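Local structure of FMN-binding domain-containing protein (Clostridium perfringens, 3O6U) at residues A[62-74]-A[85-98]. The protein is of unknown function but carries an FMN-binding domain and may therefore bind the flavin cofactor FMN. Residues are numbered along the deposited sequence; the frame is centred on the assembly and turned at random.
Sequences SGIGPAEYEPQLE and IDVITGATSSSNQF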
loop_
_atom_site.group_PDB
_atom_site.type_symbol
_atom_site.label_atom_id
_atom_site.label_comp_id
_atom_site.label_asym_id
_atom_site.label_seq_id
_atom_site.Cartn_x
_atom_site.Cartn_y
_atom_site.Cartn_z
ATOM N N SER A 62 11.980 8.415 13.491
ATOM C CA SER A 62 10.646 9.005 13.515
ATOM C C SER A 62 9.739 8.398 14.555
ATOM O O SER A 62 8.720 8.982 14.903
ATOM C CB SER A 62 9.985 8.783 12.152
ATOM O OG SER A 62 9.482 7.451 12.063
ATOM N N GLY A 63 10.099 7.203 15.011
ATOM C CA GLY A 63 9.285 6.484 15.976
ATOM C C GLY A 63 8.421 5.369 15.378
ATOM O O GLY A 63 7.640 4.753 16.115
ATOM N N ILE A 64 8.545 5.091 14.071
ATOM C CA ILE A 64 7.723 4.046 13.439
ATOM C C ILE A 64 8.167 3.574 12.043
ATOM O O ILE A 64 8.436 4.380 11.154
ATOM C CB ILE A 64 6.191 4.491 13.377
ATOM C CG1 ILE A 64 5.298 3.270 13.144
ATOM C CG2 ILE A 64 5.943 5.515 12.281
ATOM C CD1 ILE A 64 3.836 3.619 12.878
ATOM N N GLY A 65 8.226 2.249 11.896
ATOM C CA GLY A 65 8.616 1.597 10.652
ATOM C C GLY A 65 7.530 0.766 9.965
ATOM O O GLY A 65 6.437 0.554 10.511
ATOM N N PRO A 66 7.884 0.211 8.778
ATOM C CA PRO A 66 6.973 -0.610 7.955
ATOM C C PRO A 66 6.222 -1.713 8.675
ATOM O O PRO A 66 5.028 -1.920 8.445
ATOM C CB PRO A 66 7.903 -1.183 6.869
ATOM C CG PRO A 66 9.165 -0.361 6.958
ATOM C CD PRO A 66 9.285 0.042 8.384
ATOM N N ALA A 67 6.957 -2.402 9.522
ATOM C CA ALA A 67 6.438 -3.483 10.341
ATOM C C ALA A 67 5.201 -2.998 11.083
ATOM O O ALA A 67 4.252 -3.752 11.263
ATOM C CB ALA A 67 7.511 -3.955 11.300
ATOM N N GLU A 68 5.229 -1.736 11.504
ATOM C CA GLU A 68 4.079 -1.115 12.136
ATOM C C GLU A 68 3.162 -0.365 11.138
ATOM O O GLU A 68 1.954 -0.621 11.113
ATOM C CB GLU A 68 4.522 -0.105 13.204
ATOM C CG GLU A 68 5.749 -0.562 13.966
ATOM C CD GLU A 68 5.992 0.211 15.250
ATOM O OE1 GLU A 68 6.439 1.378 15.179
ATOM O OE2 GLU A 68 5.726 -0.357 16.336
ATOM N N TYR A 69 3.707 0.533 10.306
ATOM C CA TYR A 69 2.807 1.311 9.462
ATOM C C TYR A 69 2.076 0.584 8.362
ATOM O O TYR A 69 0.927 0.942 8.079
ATOM C CB TYR A 69 3.464 2.625 8.914
ATOM C CG TYR A 69 4.617 2.514 7.935
ATOM C CD1 TYR A 69 4.450 1.975 6.659
ATOM C CD2 TYR A 69 5.877 3.003 8.273
ATOM C CE1 TYR A 69 5.522 1.920 5.763
ATOM C CE2 TYR A 69 6.927 2.947 7.395
ATOM C CZ TYR A 69 6.750 2.410 6.151
ATOM O OH TYR A 69 7.843 2.331 5.325
ATOM N N GLU A 70 2.670 -0.468 7.792
ATOM C CA GLU A 70 1.998 -1.144 6.685
ATOM C C GLU A 70 0.750 -1.851 7.119
ATOM O O GLU A 70 -0.269 -1.770 6.446
ATOM C CB GLU A 70 2.949 -2.091 5.926
ATOM C CG GLU A 70 4.089 -1.354 5.227
ATOM C CD GLU A 70 4.993 -2.284 4.462
ATOM O OE1 GLU A 70 4.947 -3.506 4.747
ATOM O OE2 GLU A 70 5.749 -1.803 3.592
ATOM N N PRO A 71 0.802 -2.561 8.258
ATOM C CA PRO A 71 -0.440 -3.225 8.655
ATOM C C PRO A 71 -1.464 -2.175 9.101
ATOM O O PRO A 71 -2.665 -2.393 8.967
ATOM C CB PRO A 71 -0.010 -4.157 9.781
ATOM C CG PRO A 71 1.493 -4.290 9.620
ATOM C CD PRO A 71 1.932 -2.958 9.109
ATOM N N GLN A 72 -1.012 -1.037 9.624
ATOM C CA GLN A 72 -1.961 0.010 10.005
ATOM C C GLN A 72 -2.686 0.575 8.789
ATOM O O GLN A 72 -3.917 0.711 8.806
ATOM C CB GLN A 72 -1.267 1.139 10.773
ATOM C CG GLN A 72 -0.937 0.698 12.191
ATOM C CD GLN A 72 -0.212 1.742 13.008
ATOM O OE1 GLN A 72 -0.432 2.944 12.845
ATOM N NE2 GLN A 72 0.644 1.284 13.922
ATOM N N LEU A 73 -1.930 0.872 7.731
ATOM C CA LEU A 73 -2.503 1.427 6.512
ATOM C C LEU A 73 -3.537 0.470 5.932
ATOM O O LEU A 73 -4.614 0.888 5.471
ATOM C CB LEU A 73 -1.382 1.718 5.509
ATOM C CG LEU A 73 -0.421 2.806 6.001
ATOM C CD1 LEU A 73 0.847 2.798 5.196
ATOM C CD2 LEU A 73 -1.096 4.158 5.914
ATOM N N GLU A 74 -3.210 -0.815 5.969
ATOM C CA GLU A 74 -4.107 -1.840 5.475
ATOM C C GLU A 74 -5.443 -1.785 6.210
ATOM O O GLU A 74 -6.508 -1.795 5.579
ATOM C CB GLU A 74 -3.494 -3.238 5.676
ATOM C CG GLU A 74 -2.257 -3.533 4.824
ATOM C CD GLU A 74 -1.668 -4.907 5.125
ATOM O OE1 GLU A 74 -2.213 -5.604 6.001
ATOM O OE2 GLU A 74 -0.662 -5.293 4.493
ATOM N N ILE A 85 -7.560 8.272 3.822
ATOM C CA ILE A 85 -7.196 7.934 5.192
ATOM C C ILE A 85 -6.287 9.022 5.761
ATOM O O ILE A 85 -5.763 9.848 5.018
ATOM C CB ILE A 85 -6.461 6.564 5.295
ATOM C CG1 ILE A 85 -5.278 6.511 4.329
ATOM C CG2 ILE A 85 -7.423 5.435 5.010
ATOM C CD1 ILE A 85 -4.064 5.779 4.896
ATOM N N ASP A 86 -6.117 9.020 7.080
ATOM C CA ASP A 86 -5.271 9.995 7.771
ATOM C C ASP A 86 -3.822 9.528 7.669
ATOM O O ASP A 86 -3.546 8.337 7.843
ATOM C CB ASP A 86 -5.659 10.089 9.254
ATOM C CG ASP A 86 -7.166 10.088 9.473
ATOM O OD1 ASP A 86 -7.881 10.872 8.801
ATOM O OD2 ASP A 86 -7.640 9.301 10.326
ATOM N N VAL A 87 -2.890 10.437 7.408
ATOM C CA VAL A 87 -1.522 9.978 7.297
ATOM C C VAL A 87 -1.044 9.522 8.666
ATOM O O VAL A 87 -1.627 9.886 9.678
ATOM C CB VAL A 87 -0.579 11.052 6.623
ATOM C CG1 VAL A 87 -1.294 11.669 5.426
ATOM C CG2 VAL A 87 -0.119 12.099 7.591
ATOM N N ILE A 88 -0.057 8.637 8.700
ATOM C CA ILE A 88 0.449 8.174 9.984
ATOM C C ILE A 88 1.714 8.957 10.362
ATOM O O ILE A 88 2.723 8.962 9.652
ATOM C CB ILE A 88 0.735 6.643 9.976
ATOM C CG1 ILE A 88 -0.584 5.868 9.917
ATOM C CG2 ILE A 88 1.507 6.237 11.226
ATOM C CD1 ILE A 88 -0.434 4.465 9.334
ATOM N N THR A 89 1.616 9.644 11.491
ATOM C CA THR A 89 2.691 10.449 12.048
ATOM C C THR A 89 3.989 9.652 12.073
ATOM O O THR A 89 4.052 8.600 12.707
ATOM C CB THR A 89 2.366 10.844 13.509
ATOM O OG1 THR A 89 0.960 11.103 13.631
ATOM C CG2 THR A 89 3.167 12.075 13.929
ATOM N N GLY A 90 5.006 10.167 11.385
ATOM C CA GLY A 90 6.311 9.528 11.360
ATOM C C GLY A 90 6.522 8.606 10.177
ATOM O O GLY A 90 7.572 7.969 10.040
ATOM N N ALA A 91 5.510 8.544 9.320
ATOM C CA ALA A 91 5.527 7.700 8.126
ATOM C C ALA A 91 4.600 8.379 7.137
ATOM O O ALA A 91 3.695 7.753 6.579
ATOM C CB ALA A 91 4.999 6.278 8.468
ATOM N N THR A 92 4.838 9.669 6.932
ATOM C CA THR A 92 4.009 10.482 6.050
ATOM C C THR A 92 4.199 10.127 4.591
ATOM O O THR A 92 3.272 10.200 3.790
ATOM C CB THR A 92 4.312 12.000 6.255
ATOM O OG1 THR A 92 3.860 12.403 7.553
ATOM C CG2 THR A 92 3.608 12.847 5.202
ATOM N N SER A 93 5.418 9.738 4.264
ATOM C CA SER A 93 5.798 9.371 2.908
ATOM C C SER A 93 5.015 8.140 2.449
ATOM O O SER A 93 4.365 8.154 1.403
ATOM C CB SER A 93 7.304 9.091 2.881
ATOM O OG SER A 93 7.841 9.343 1.603
ATOM N N SER A 94 5.075 7.078 3.241
ATOM C CA SER A 94 4.365 5.853 2.917
ATOM C C SER A 94 2.843 6.054 2.949
ATOM O O SER A 94 2.113 5.491 2.130
ATOM C CB SER A 94 4.805 4.758 3.880
ATOM O OG SER A 94 6.203 4.549 3.742
ATOM N N SER A 95 2.360 6.879 3.868
ATOM C CA SER A 95 0.932 7.133 3.924
ATOM C C SER A 95 0.475 7.747 2.603
ATOM O O SER A 95 -0.528 7.321 2.021
ATOM C CB SER A 95 0.618 8.059 5.099
ATOM O OG SER A 95 1.069 7.468 6.307
ATOM N N ASN A 96 1.231 8.730 2.121
ATOM C CA ASN A 96 0.908 9.394 0.858
ATOM C C ASN A 96 1.085 8.431 -0.318
ATOM O O ASN A 96 0.225 8.359 -1.190
ATOM C CB ASN A 96 1.781 10.632 0.686
ATOM C CG ASN A 96 1.348 11.789 1.588
ATOM O OD1 ASN A 96 2.113 12.729 1.806
ATOM N ND2 ASN A 96 0.118 11.734 2.094
ATOM N N GLN A 97 2.203 7.711 -0.367
ATOM C CA GLN A 97 2.368 6.716 -1.418
ATOM C C GLN A 97 1.179 5.726 -1.369
ATOM O O GLN A 97 0.538 5.481 -2.395
ATOM C CB GLN A 97 3.691 5.974 -1.232
ATOM C CG GLN A 97 3.867 4.763 -2.144
ATOM C CD GLN A 97 5.313 4.323 -2.240
ATOM O OE1 GLN A 97 6.036 4.748 -3.134
ATOM N NE2 GLN A 97 5.748 3.496 -1.305
ATOM N N PHE A 98 0.880 5.183 -0.181
ATOM C CA PHE A 98 -0.249 4.255 0.012
ATOM C C PHE A 98 -1.556 4.853 -0.495
ATOM O O PHE A 98 -2.323 4.166 -1.184
ATOM C CB PHE A 98 -0.428 3.896 1.499
ATOM C CG PHE A 98 -1.597 2.942 1.788
ATOM C CD1 PHE A 98 -1.448 1.560 1.672
ATOM C CD2 PHE A 98 -2.843 3.437 2.189
ATOM C CE1 PHE A 98 -2.510 0.691 1.962
ATOM C CE2 PHE A 98 -3.899 2.578 2.474
ATOM C CZ PHE A 98 -3.735 1.201 2.356
#
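Leu73 is the main bump, a knob from helix 66-74 that enters a hollow lined by Ile85, Ile88, Ser95 and Phe98. It joins two roughly parallel helices of the FMN-binding domain, which both border strand 32-41 and cross at -32°; a type II beta turn, Ile88-Ala91, leads into helix 92-98, and the overlapping TGAT, Thr89-Thr92, recalls in sequence alone the motif whose last threonine carries FMN in RnfG and NqrC. Leu73 CD2 meets both Ile88 CD1 and Ile85 CD1 at 3.5 Å. Its CB sits above the centre of the Phe98 ring, 3.7 Å from the centroid, a CH-pi contact.

The tip of Ile88 fills the reverse hollow: CD1 slots between Leu73, Gln72 CB and the backbone of Tyr69, while CG2 meets Ile64 CD1 at 3.9 Å, the two isoleucines crossing at about a right angle. Tyr69 has its CG between the backbone N and the carbonyl carbon (chi1 66°), which folds the ring back over Pro66 CA and presents CD2 to the small bump of Ala91 CB, 3.4 Å away. Ser94 packs beside the phenol, and the Glu39 carboxylate accepts hydrogen bonds from both hydroxyls, tying the helices to the sheet.

Near the turn, Ser62 OG donates in the carbonyl plane to a lone pair of Gly90 O (2.8 Å) and accepts from Ile64 N, an ST turn; Met58 O of helix 52-62 is a second carbonyl partner, and Ser62 is poorly ordered. Behind Ile88, Ser95 OG donates to Ala91 O and receives a nearly straight bond from Ile88 N, 2.9 Å long.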